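Local coordinates for protein SxtG (PDB 6U1R) that probably transfers an amidino group from a donor such as arginine to an acceptor amine, as an amidinotransferase of the saxitoxin biosynthetic pathway, at residues G275-N280 / K294-L299; E46-P51 / I79-E84; G143-E148 / Q243-D248; F186-D191 / T208-T213. All blocks are in the same frame, centred on the assembly; numbering follows the deposited sequence.

How the contacts relate
The four contacts are separate sites in one chain of a two-chain assembly, none touching another. Contact 4 is nested inside the loop that contact 3 closes; their nearest atoms are about 9 Å apart, their centres 23 Å, and both reach the second subunit. Contact 2 closes early in the sequence and contact 1 opens last; they lie on opposite sides of the chain's centre, 37 Å apart between centres. The side chain of Asp215, a predicted active-site residue, lies about 7 Å from that of Thr213 in contact 4, and about 11 Å from those of Pro51 in contact 2 and Ile147 in contact 3. Contact 1 lies away from the predicted catalytic residues.

Contact 1 (G275-N280 / K294-L299); sequences GKILVN and KSWDIL
Parallel pairing of strand 276-279 with strand 297-299, opened by a tryptophan lying against a glycine, joins segments 275-280 and 294-299. Trp296 presents one ring face to Gly275: CA of Gly275 sits 3.4 Å from the centroid of the five-membered ring, 10° off its normal, a CH-pi contact, while Gly275 N lies over the same indole. CG of Trp296 stands anti to its own carbonyl carbon (chi1 -80°), which carries the indole back over Gly275, just ahead of strand 276-279. Its NE1 is hydrogen-bonded to Tyr382 O, and Phe383 stacks on the ring, so the C-terminus helps fix the indole. From there the ladder runs regularly: Asp297 N donates to Gly275 O, Ile277 N to Asp297 O, Leu299 N to Ile277 O and Val279 N to Leu299 O, all at 2.8 to 3.2 Å. Strand 276-279 is the middle one of a three-strand mixed sheet, antiparallel to strand 269-273 on its other side. On one sheet face Lys276 and Asp297 run alongside each other, the methylene CE of Lys276 3.5 Å from Asp297 OD2, though NZ is not in contact with the carboxylate. Leu299 CD1 approaches CB of Lys276 on that face. On the opposite face Ile277 CB meets the edge of the Trp296 ring at CE3, 3.8 Å away, and the CG2 methyls of Val279 and Ile298 touch.

Contact 2 (E46-P51 / I79-E84); sequences EGAMLP and IPYPPE
Leu50 lays its CD2 methyl over the centre of the Tyr81 ring, 3.5 Å from the centroid and 7° off the ring normal, a CH-pi contact. Its other methyl, CD1, turns to Ile79 and meets CG2 at 3.8 Å; the two methyls thus reach Ile79 and Tyr81, the residues flanking Pro80. CG of Tyr81 is anti to its carbonyl carbon (chi1 -87°), which sets the phenol alongside segment 46-51: Ala48 CB touches CD1 obliquely, Met49 O lies near the ring plane at CE1, and Pro51 CD packs by the hydroxyl. That hydroxyl is hydrogen-bonded to Pro361 O, and Phe362 stacks on the ring. Met49 folds at chi2 and chi3, bringing its CE methyl to within 3.4 Å of Ile79 C and its SD beside Pro80. Two backbone bonds hold the segments together, Tyr81 N to Ala48 O (3.0 Å) and Leu50 N to Ile79 O (2.8 Å). A water links Ile79 N (3.0 Å) to Leu50 O (2.7 Å). The result is a single beta bridge, Met49 with Pro80, between two loops: one leads from strand 37-42 to helix 53-57, the other into helix 83-102, with Pro82 at its N-cap.

Contact 3 (G143-E148 / Q243-D248); sequences GNEIIE and QRHLED
A histidine-carboxylate hydrogen bond links the end of helix 236-245 to strand 145-148: His245 NE2 donates to Glu145 OE2 at 2.8 Å with an N-H...O angle of 170°. The acceptor oxygen lies in the plane of the imidazole and is met on its syn side, but 22° out of the carboxylate plane, and the carboxylate is turned 47° against the ring. Both side chains reach across from opposite directions. CG of Glu145 is anti to its backbone N, and the extended side chain carries the carboxylate across to the ring. Glu145 OE2 is also hydrogen-bonded to Thr178 OG1 of strand 176-179, so one oxygen is held by two partners. Strand 145-148 is the middle of a three-strand mixed sheet, between strand 139-142 and strand 176-179, and the helix end packs against this sheet. Beside the polar bond, Ile147 points CD1 at His245, 3.8 Å from CD2 and oblique to the ring, and the same methyl approaches Leu246 CD2 at 4.3 Å. Trp241, one turn earlier in the helix, stacks on the imidazole. Arg244, on the same helix, is hydrogen-bonded to Phe171 O and Ala175 O of the second subunit, placing this helix end at the dimer interface.

Contact 4 (F186-D191 / T208-T213); sequences FDAQYD and TEFEPT
Gln189 leaves its backbone with CB close to Phe210 CD2, 4.0 Å away, and over the face of the Tyr190 ring. CG, near Glu211 OE2, stands anti to the backbone N (chi1 -176°) and the chain bends at chi2, which turns the amide toward the backbone of Glu211, with CD near Glu211 O. OE1 there accepts from Glu211 N at 3.1 Å, the donor tilted 20° from the carbonyl plane, and lies at the edge of the Phe210 ring, 3.3 Å from Phe210 CB. NE2 comes within 3.0 Å of Thr213 OG1, whose strongest partner is Val233 O. OE1 makes the firmer bond to Glu211, and NE2 only a weak one, to its O. Thr208 adds a second clasp: its OG1 donates to Ala188 O (2.7 Å), approaching a lone pair within the plane of that carbonyl, and accepts from Phe210 N in an ST turn, while Thr208 N donates to Gln189 O (3.0 Å). Phe210 takes Ala188 CB over one face, displaced toward the rim. The Phe186 and Phe210 planes are tilted 28° and offset, with little face-to-face overlap, centroids 5.9 Å apart. The two segments lie in the long connection from strand 176-179 to strand 219-222; Tyr190 packs on helix 53-57, and Lys168 of the second subunit makes a cation-pi contact with Phe210.

Contact 1 (G275-N280 / K294-L299)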
# COMPACT_ATOMS: atom_id res chain seq x y z
N GLY A 275 -10.53 7.85 30.33
CA GLY A 275 -10.87 9.09 31.00
C GLY A 275 -9.72 10.04 31.29
O GLY A 275 -9.95 11.05 31.97
N LYS A 276 -8.50 9.76 30.82
CA LYS A 276 -7.31 10.56 31.15
C LYS A 276 -6.50 10.84 29.89
O LYS A 276 -5.96 9.91 29.29
CB LYS A 276 -6.42 9.82 32.16
CG LYS A 276 -7.14 9.34 33.43
CD LYS A 276 -7.65 10.50 34.25
CE LYS A 276 -8.51 10.01 35.43
NZ LYS A 276 -7.70 9.21 36.37
N ILE A 277 -6.35 12.11 29.52
CA ILE A 277 -5.60 12.47 28.32
C ILE A 277 -4.68 13.64 28.64
O ILE A 277 -5.11 14.66 29.20
CB ILE A 277 -6.55 12.77 27.14
CG1 ILE A 277 -5.77 12.99 25.84
CG2 ILE A 277 -7.52 13.93 27.46
CD1 ILE A 277 -6.66 12.82 24.61
N LEU A 278 -3.41 13.47 28.30
CA LEU A 278 -2.35 14.45 28.54
C LEU A 278 -2.26 15.41 27.36
O LEU A 278 -2.16 14.98 26.20
CB LEU A 278 -1.04 13.69 28.72
CG LEU A 278 0.28 14.41 29.00
CD1 LEU A 278 0.25 15.07 30.36
CD2 LEU A 278 1.44 13.43 28.92
N VAL A 279 -2.24 16.72 27.64
CA VAL A 279 -2.32 17.74 26.60
C VAL A 279 -1.19 18.76 26.76
O VAL A 279 -0.84 19.16 27.88
CB VAL A 279 -3.69 18.44 26.62
CG1 VAL A 279 -3.72 19.54 25.61
CG2 VAL A 279 -4.78 17.43 26.36
N ASN A 280 -0.63 19.16 25.63
CA ASN A 280 0.46 20.12 25.58
C ASN A 280 -0.10 21.53 25.70
O ASN A 280 -0.89 21.94 24.84
CB ASN A 280 1.20 19.93 24.25
CG ASN A 280 2.39 20.85 24.09
OD1 ASN A 280 2.34 22.04 24.43
ND2 ASN A 280 3.47 20.31 23.52
N LYS A 294 -15.13 16.13 26.27
CA LYS A 294 -15.67 16.77 27.47
C LYS A 294 -15.88 15.79 28.62
O LYS A 294 -15.83 16.20 29.78
CB LYS A 294 -16.99 17.47 27.16
CG LYS A 294 -16.85 18.73 26.31
CD LYS A 294 -16.00 19.79 27.00
CE LYS A 294 -16.07 21.13 26.28
NZ LYS A 294 -15.38 22.21 27.04
N SER A 295 -16.12 14.51 28.33
CA SER A 295 -16.33 13.53 29.39
C SER A 295 -15.03 13.05 30.05
O SER A 295 -15.09 12.36 31.08
CB SER A 295 -17.07 12.32 28.82
OG SER A 295 -16.29 11.70 27.84
N TRP A 296 -13.87 13.40 29.49
CA TRP A 296 -12.58 12.99 30.03
C TRP A 296 -11.93 14.10 30.86
O TRP A 296 -12.25 15.29 30.72
CB TRP A 296 -11.63 12.58 28.88
CG TRP A 296 -11.85 11.20 28.37
CD1 TRP A 296 -13.03 10.50 28.32
CD2 TRP A 296 -10.85 10.32 27.85
NE1 TRP A 296 -12.81 9.24 27.79
CE2 TRP A 296 -11.48 9.11 27.50
CE3 TRP A 296 -9.47 10.44 27.65
CZ2 TRP A 296 -10.78 8.03 26.94
CZ3 TRP A 296 -8.78 9.37 27.10
CH2 TRP A 296 -9.43 8.18 26.76
N ASP A 297 -11.00 13.69 31.71
CA ASP A 297 -10.13 14.63 32.43
C ASP A 297 -8.98 15.04 31.52
O ASP A 297 -8.21 14.19 31.05
CB ASP A 297 -9.58 14.00 33.70
CG ASP A 297 -10.64 13.81 34.79
OD1 ASP A 297 -11.65 14.55 34.78
OD2 ASP A 297 -10.47 12.91 35.64
N ILE A 298 -8.85 16.34 31.31
CA ILE A 298 -7.76 16.91 30.52
C ILE A 298 -6.62 17.21 31.49
O ILE A 298 -6.74 18.05 32.38
CB ILE A 298 -8.22 18.14 29.75
CG1 ILE A 298 -9.24 17.71 28.69
CG2 ILE A 298 -7.03 18.87 29.13
CD1 ILE A 298 -9.84 18.84 27.92
N LEU A 299 -5.53 16.47 31.33
CA LEU A 299 -4.34 16.61 32.16
C LEU A 299 -3.36 17.51 31.42
O LEU A 299 -2.76 17.09 30.42
CB LEU A 299 -3.71 15.24 32.45
CG LEU A 299 -4.67 14.17 32.98
CD1 LEU A 299 -3.90 12.88 33.20
CD2 LEU A 299 -5.35 14.60 34.25

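Contact 2 (E46-P51 / I79-E84)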
# COMPACT_ATOMS: atom_id res chain seq x y z
N GLU A 46 21.00 1.59 14.53
CA GLU A 46 22.15 1.17 13.74
C GLU A 46 21.95 1.51 12.27
O GLU A 46 20.84 1.35 11.73
CB GLU A 46 22.37 -0.32 13.92
CG GLU A 46 22.64 -0.73 15.37
CD GLU A 46 23.30 -2.08 15.48
OE1 GLU A 46 22.60 -3.05 15.84
OE2 GLU A 46 24.51 -2.17 15.20
N GLY A 47 23.01 1.99 11.62
CA GLY A 47 22.98 2.33 10.20
C GLY A 47 22.20 3.57 9.86
O GLY A 47 21.94 3.83 8.68
N ALA A 48 21.81 4.35 10.88
CA ALA A 48 20.92 5.49 10.71
C ALA A 48 21.58 6.61 9.90
O ALA A 48 22.77 6.88 10.04
CB ALA A 48 20.50 6.02 12.09
N MET A 49 20.78 7.23 9.03
CA MET A 49 21.17 8.35 8.17
C MET A 49 20.41 9.59 8.60
O MET A 49 19.23 9.51 8.95
CB MET A 49 20.86 8.05 6.70
CG MET A 49 21.42 6.72 6.19
SD MET A 49 23.22 6.71 6.13
CE MET A 49 23.52 7.93 4.87
N LEU A 50 21.07 10.75 8.55
CA LEU A 50 20.42 11.98 8.98
C LEU A 50 19.17 12.26 8.14
O LEU A 50 19.09 11.89 6.96
CB LEU A 50 21.39 13.16 8.85
CG LEU A 50 22.61 13.20 9.77
CD1 LEU A 50 23.46 14.44 9.43
CD2 LEU A 50 22.17 13.22 11.24
N PRO A 51 18.17 12.94 8.73
CA PRO A 51 17.03 13.42 7.96
C PRO A 51 17.49 14.32 6.83
O PRO A 51 18.49 15.04 6.95
CB PRO A 51 16.20 14.21 8.98
CG PRO A 51 16.70 13.81 10.30
CD PRO A 51 18.14 13.42 10.12
N ILE A 79 23.98 11.36 4.22
CA ILE A 79 24.93 11.65 5.29
C ILE A 79 24.58 10.76 6.48
O ILE A 79 23.46 10.83 7.00
CB ILE A 79 24.88 13.13 5.72
CG1 ILE A 79 25.04 14.06 4.51
CG2 ILE A 79 25.96 13.41 6.79
CD1 ILE A 79 26.40 13.97 3.84
N PRO A 80 25.50 9.94 7.00
CA PRO A 80 25.17 9.12 8.18
C PRO A 80 25.12 9.95 9.46
O PRO A 80 25.73 11.01 9.58
CB PRO A 80 26.32 8.10 8.23
CG PRO A 80 27.49 8.87 7.68
CD PRO A 80 26.89 9.72 6.56
N TYR A 81 24.36 9.44 10.43
CA TYR A 81 24.53 9.94 11.79
C TYR A 81 25.97 9.70 12.23
O TYR A 81 26.56 8.67 11.87
CB TYR A 81 23.58 9.24 12.77
CG TYR A 81 22.21 9.87 12.89
CD1 TYR A 81 21.21 9.55 11.99
CD2 TYR A 81 21.92 10.79 13.91
CE1 TYR A 81 19.95 10.12 12.09
CE2 TYR A 81 20.67 11.36 14.01
CZ TYR A 81 19.68 11.02 13.10
OH TYR A 81 18.42 11.57 13.18
N PRO A 82 26.55 10.59 13.03
CA PRO A 82 27.88 10.31 13.59
C PRO A 82 27.87 9.00 14.35
O PRO A 82 26.93 8.71 15.11
CB PRO A 82 28.12 11.50 14.53
CG PRO A 82 27.35 12.60 13.90
CD PRO A 82 26.12 11.97 13.33
N PRO A 83 28.90 8.17 14.17
CA PRO A 83 28.89 6.86 14.85
C PRO A 83 28.78 6.96 16.35
O PRO A 83 28.15 6.10 16.98
CB PRO A 83 30.24 6.25 14.43
CG PRO A 83 30.60 6.92 13.18
CD PRO A 83 30.03 8.31 13.24
N GLU A 84 29.38 7.99 16.95
CA GLU A 84 29.31 8.08 18.41
C GLU A 84 27.89 8.35 18.88
O GLU A 84 27.50 7.89 19.96
CB GLU A 84 30.29 9.15 18.91
CG GLU A 84 30.01 10.59 18.45
CD GLU A 84 30.67 10.97 17.10
OE1 GLU A 84 30.93 10.09 16.23
OE2 GLU A 84 30.92 12.18 16.93
O HOH W 1 21.37 12.00 5.56

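Contact 3 (G143-E148 / Q243-D248)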
# COMPACT_ATOMS: atom_id res chain seq x y z
N GLY A 143 -6.52 -2.83 16.10
CA GLY A 143 -7.08 -4.14 16.41
C GLY A 143 -6.12 -5.24 15.98
O GLY A 143 -4.99 -5.30 16.47
N ASN A 144 -6.53 -6.10 15.05
CA ASN A 144 -5.67 -7.17 14.56
C ASN A 144 -5.02 -6.83 13.22
O ASN A 144 -4.44 -7.72 12.59
CB ASN A 144 -6.46 -8.48 14.43
CG ASN A 144 -7.56 -8.41 13.38
OD1 ASN A 144 -7.74 -7.38 12.72
ND2 ASN A 144 -8.29 -9.51 13.20
N GLU A 145 -5.05 -5.56 12.80
CA GLU A 145 -4.55 -5.13 11.50
C GLU A 145 -3.35 -4.20 11.65
O GLU A 145 -3.40 -3.25 12.45
CB GLU A 145 -5.65 -4.41 10.72
CG GLU A 145 -5.24 -3.93 9.33
CD GLU A 145 -6.34 -3.19 8.61
OE1 GLU A 145 -7.31 -2.76 9.27
OE2 GLU A 145 -6.24 -3.02 7.38
N ILE A 146 -2.30 -4.45 10.86
CA ILE A 146 -1.18 -3.52 10.69
C ILE A 146 -1.33 -2.82 9.34
O ILE A 146 -1.49 -3.48 8.30
CB ILE A 146 0.17 -4.25 10.82
CG1 ILE A 146 0.27 -4.88 12.22
CG2 ILE A 146 1.34 -3.30 10.56
CD1 ILE A 146 1.52 -5.60 12.50
N ILE A 147 -1.35 -1.48 9.35
CA ILE A 147 -1.51 -0.66 8.14
C ILE A 147 -0.21 0.08 7.87
O ILE A 147 0.29 0.82 8.73
CB ILE A 147 -2.67 0.35 8.30
CG1 ILE A 147 -3.96 -0.36 8.69
CG2 ILE A 147 -2.86 1.15 7.00
CD1 ILE A 147 -5.08 0.59 9.11
N GLU A 148 0.33 -0.08 6.65
CA GLU A 148 1.51 0.67 6.24
C GLU A 148 1.09 2.04 5.73
O GLU A 148 0.29 2.16 4.78
CB GLU A 148 2.31 -0.08 5.18
CG GLU A 148 2.66 -1.53 5.61
CD GLU A 148 3.80 -2.17 4.84
OE1 GLU A 148 4.34 -1.54 3.90
OE2 GLU A 148 4.15 -3.33 5.18
N GLN A 243 -10.10 7.39 7.38
CA GLN A 243 -11.48 7.30 7.86
C GLN A 243 -12.29 6.34 6.99
O GLN A 243 -13.08 5.56 7.53
CB GLN A 243 -12.14 8.68 7.90
CG GLN A 243 -13.63 8.66 8.38
CD GLN A 243 -13.82 8.14 9.82
OE1 GLN A 243 -13.93 8.93 10.77
NE2 GLN A 243 -13.91 6.80 9.96
N ARG A 244 -12.08 6.35 5.68
CA ARG A 244 -12.84 5.42 4.85
C ARG A 244 -12.41 3.99 5.10
O ARG A 244 -13.25 3.08 5.17
CB ARG A 244 -12.69 5.74 3.37
CG ARG A 244 -13.47 4.69 2.53
CD ARG A 244 -13.90 5.17 1.19
NE ARG A 244 -14.55 6.48 1.26
CZ ARG A 244 -14.47 7.40 0.31
NH1 ARG A 244 -13.76 7.16 -0.80
NH2 ARG A 244 -15.09 8.57 0.46
N HIS A 245 -11.10 3.75 5.22
CA HIS A 245 -10.61 2.40 5.48
C HIS A 245 -11.18 1.83 6.77
O HIS A 245 -11.48 0.63 6.85
CB HIS A 245 -9.09 2.41 5.51
CG HIS A 245 -8.49 1.04 5.59
ND1 HIS A 245 -8.51 0.16 4.53
CD2 HIS A 245 -7.87 0.40 6.61
CE1 HIS A 245 -7.92 -0.97 4.89
NE2 HIS A 245 -7.51 -0.85 6.14
N LEU A 246 -11.37 2.68 7.79
CA LEU A 246 -11.81 2.26 9.11
C LEU A 246 -13.28 2.58 9.40
O LEU A 246 -13.70 2.51 10.56
CB LEU A 246 -10.93 2.90 10.18
CG LEU A 246 -9.44 2.58 10.15
CD1 LEU A 246 -8.71 3.27 11.30
CD2 LEU A 246 -9.22 1.07 10.14
N GLU A 247 -14.08 2.90 8.38
CA GLU A 247 -15.40 3.51 8.62
C GLU A 247 -16.40 2.56 9.27
O GLU A 247 -17.37 3.03 9.88
CB GLU A 247 -16.01 4.05 7.32
CG GLU A 247 -16.35 2.95 6.31
CD GLU A 247 -16.84 3.50 4.97
OE1 GLU A 247 -16.91 4.74 4.80
OE2 GLU A 247 -17.14 2.68 4.08
N ASP A 248 -16.24 1.25 9.12
CA ASP A 248 -17.21 0.32 9.69
C ASP A 248 -17.22 0.37 11.21
O ASP A 248 -18.27 0.12 11.84
CB ASP A 248 -16.92 -1.12 9.23
CG ASP A 248 -17.22 -1.35 7.75
OD1 ASP A 248 -17.97 -0.55 7.16
OD2 ASP A 248 -16.69 -2.33 7.19

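Contact 4 (F186-D191 / T208-T213)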
# COMPACT_ATOMS: atom_id res chain seq x y z
N PHE A 186 5.30 13.27 -6.30
CA PHE A 186 5.68 14.31 -7.24
C PHE A 186 5.85 15.65 -6.52
O PHE A 186 5.36 15.89 -5.41
CB PHE A 186 4.60 14.48 -8.32
CG PHE A 186 4.47 13.32 -9.29
CD1 PHE A 186 5.33 12.23 -9.27
CD2 PHE A 186 3.47 13.36 -10.26
CE1 PHE A 186 5.19 11.20 -10.19
CE2 PHE A 186 3.34 12.33 -11.18
CZ PHE A 186 4.20 11.26 -11.15
N ASP A 187 6.53 16.58 -7.21
CA ASP A 187 6.66 17.93 -6.67
C ASP A 187 5.30 18.53 -6.31
O ASP A 187 5.22 19.34 -5.39
CB ASP A 187 7.38 18.84 -7.66
CG ASP A 187 8.88 18.60 -7.72
OD1 ASP A 187 9.43 17.84 -6.89
OD2 ASP A 187 9.52 19.23 -8.60
N ALA A 188 4.23 18.15 -7.02
CA ALA A 188 2.91 18.72 -6.75
C ALA A 188 2.39 18.43 -5.33
O ALA A 188 1.44 19.09 -4.89
CB ALA A 188 1.89 18.19 -7.76
N GLN A 189 2.98 17.46 -4.63
CA GLN A 189 2.59 17.14 -3.26
C GLN A 189 3.12 18.15 -2.24
O GLN A 189 2.73 18.10 -1.07
CB GLN A 189 3.08 15.71 -2.92
CG GLN A 189 2.67 15.18 -1.53
CD GLN A 189 1.17 15.11 -1.31
OE1 GLN A 189 0.39 15.19 -2.26
NE2 GLN A 189 0.76 14.95 -0.05
N TYR A 190 3.97 19.10 -2.66
CA TYR A 190 4.61 20.02 -1.74
C TYR A 190 4.44 21.46 -2.23
O TYR A 190 4.51 21.72 -3.43
CB TYR A 190 6.11 19.69 -1.59
CG TYR A 190 6.40 18.22 -1.43
CD1 TYR A 190 6.16 17.58 -0.23
CD2 TYR A 190 6.90 17.47 -2.49
CE1 TYR A 190 6.42 16.20 -0.08
CE2 TYR A 190 7.16 16.12 -2.37
CZ TYR A 190 6.91 15.48 -1.15
OH TYR A 190 7.17 14.13 -1.06
N ASP A 191 4.22 22.37 -1.29
CA ASP A 191 4.05 23.80 -1.57
C ASP A 191 5.43 24.45 -1.55
O ASP A 191 5.97 24.75 -0.48
CB ASP A 191 3.12 24.43 -0.54
CG ASP A 191 2.91 25.92 -0.75
OD1 ASP A 191 3.52 26.49 -1.68
OD2 ASP A 191 2.16 26.51 0.04
N THR A 208 0.43 19.48 0.20
CA THR A 208 -0.74 19.92 -0.54
C THR A 208 -1.81 18.84 -0.47
O THR A 208 -1.71 17.89 0.32
CB THR A 208 -0.38 20.20 -2.00
OG1 THR A 208 -0.07 18.95 -2.64
CG2 THR A 208 0.81 21.14 -2.11
N GLU A 209 -2.84 18.96 -1.32
CA GLU A 209 -3.88 17.94 -1.45
C GLU A 209 -3.77 17.18 -2.77
O GLU A 209 -4.77 16.71 -3.31
CB GLU A 209 -5.26 18.58 -1.30
CG GLU A 209 -5.52 19.17 0.10
CD GLU A 209 -5.48 18.12 1.21
OE1 GLU A 209 -5.88 16.96 0.96
OE2 GLU A 209 -5.07 18.47 2.34
N PHE A 210 -2.55 17.02 -3.29
CA PHE A 210 -2.36 16.30 -4.54
C PHE A 210 -2.72 14.82 -4.40
O PHE A 210 -3.40 14.25 -5.28
CB PHE A 210 -0.92 16.51 -5.00
CG PHE A 210 -0.45 15.58 -6.07
CD1 PHE A 210 -0.87 15.75 -7.38
CD2 PHE A 210 0.44 14.57 -5.77
CE1 PHE A 210 -0.42 14.90 -8.37
CE2 PHE A 210 0.89 13.72 -6.74
CZ PHE A 210 0.46 13.88 -8.05
N GLU A 211 -2.29 14.16 -3.32
CA GLU A 211 -2.56 12.74 -3.14
C GLU A 211 -2.57 12.41 -1.65
O GLU A 211 -2.06 13.19 -0.84
CB GLU A 211 -1.51 11.88 -3.86
CG GLU A 211 -0.17 11.91 -3.18
CD GLU A 211 0.91 11.29 -4.04
OE1 GLU A 211 0.62 10.35 -4.82
OE2 GLU A 211 2.05 11.78 -3.91
N PRO A 212 -3.13 11.26 -1.27
CA PRO A 212 -3.22 10.92 0.16
C PRO A 212 -1.85 10.62 0.77
O PRO A 212 -1.14 9.73 0.30
CB PRO A 212 -4.10 9.66 0.17
CG PRO A 212 -4.78 9.61 -1.14
CD PRO A 212 -3.93 10.36 -2.12
N THR A 213 -1.50 11.34 1.85
CA THR A 213 -0.32 11.03 2.65
C THR A 213 -0.64 11.18 4.13
O THR A 213 -1.39 12.08 4.54
CB THR A 213 0.93 11.91 2.31
OG1 THR A 213 0.65 13.30 2.49
CG2 THR A 213 1.39 11.67 0.89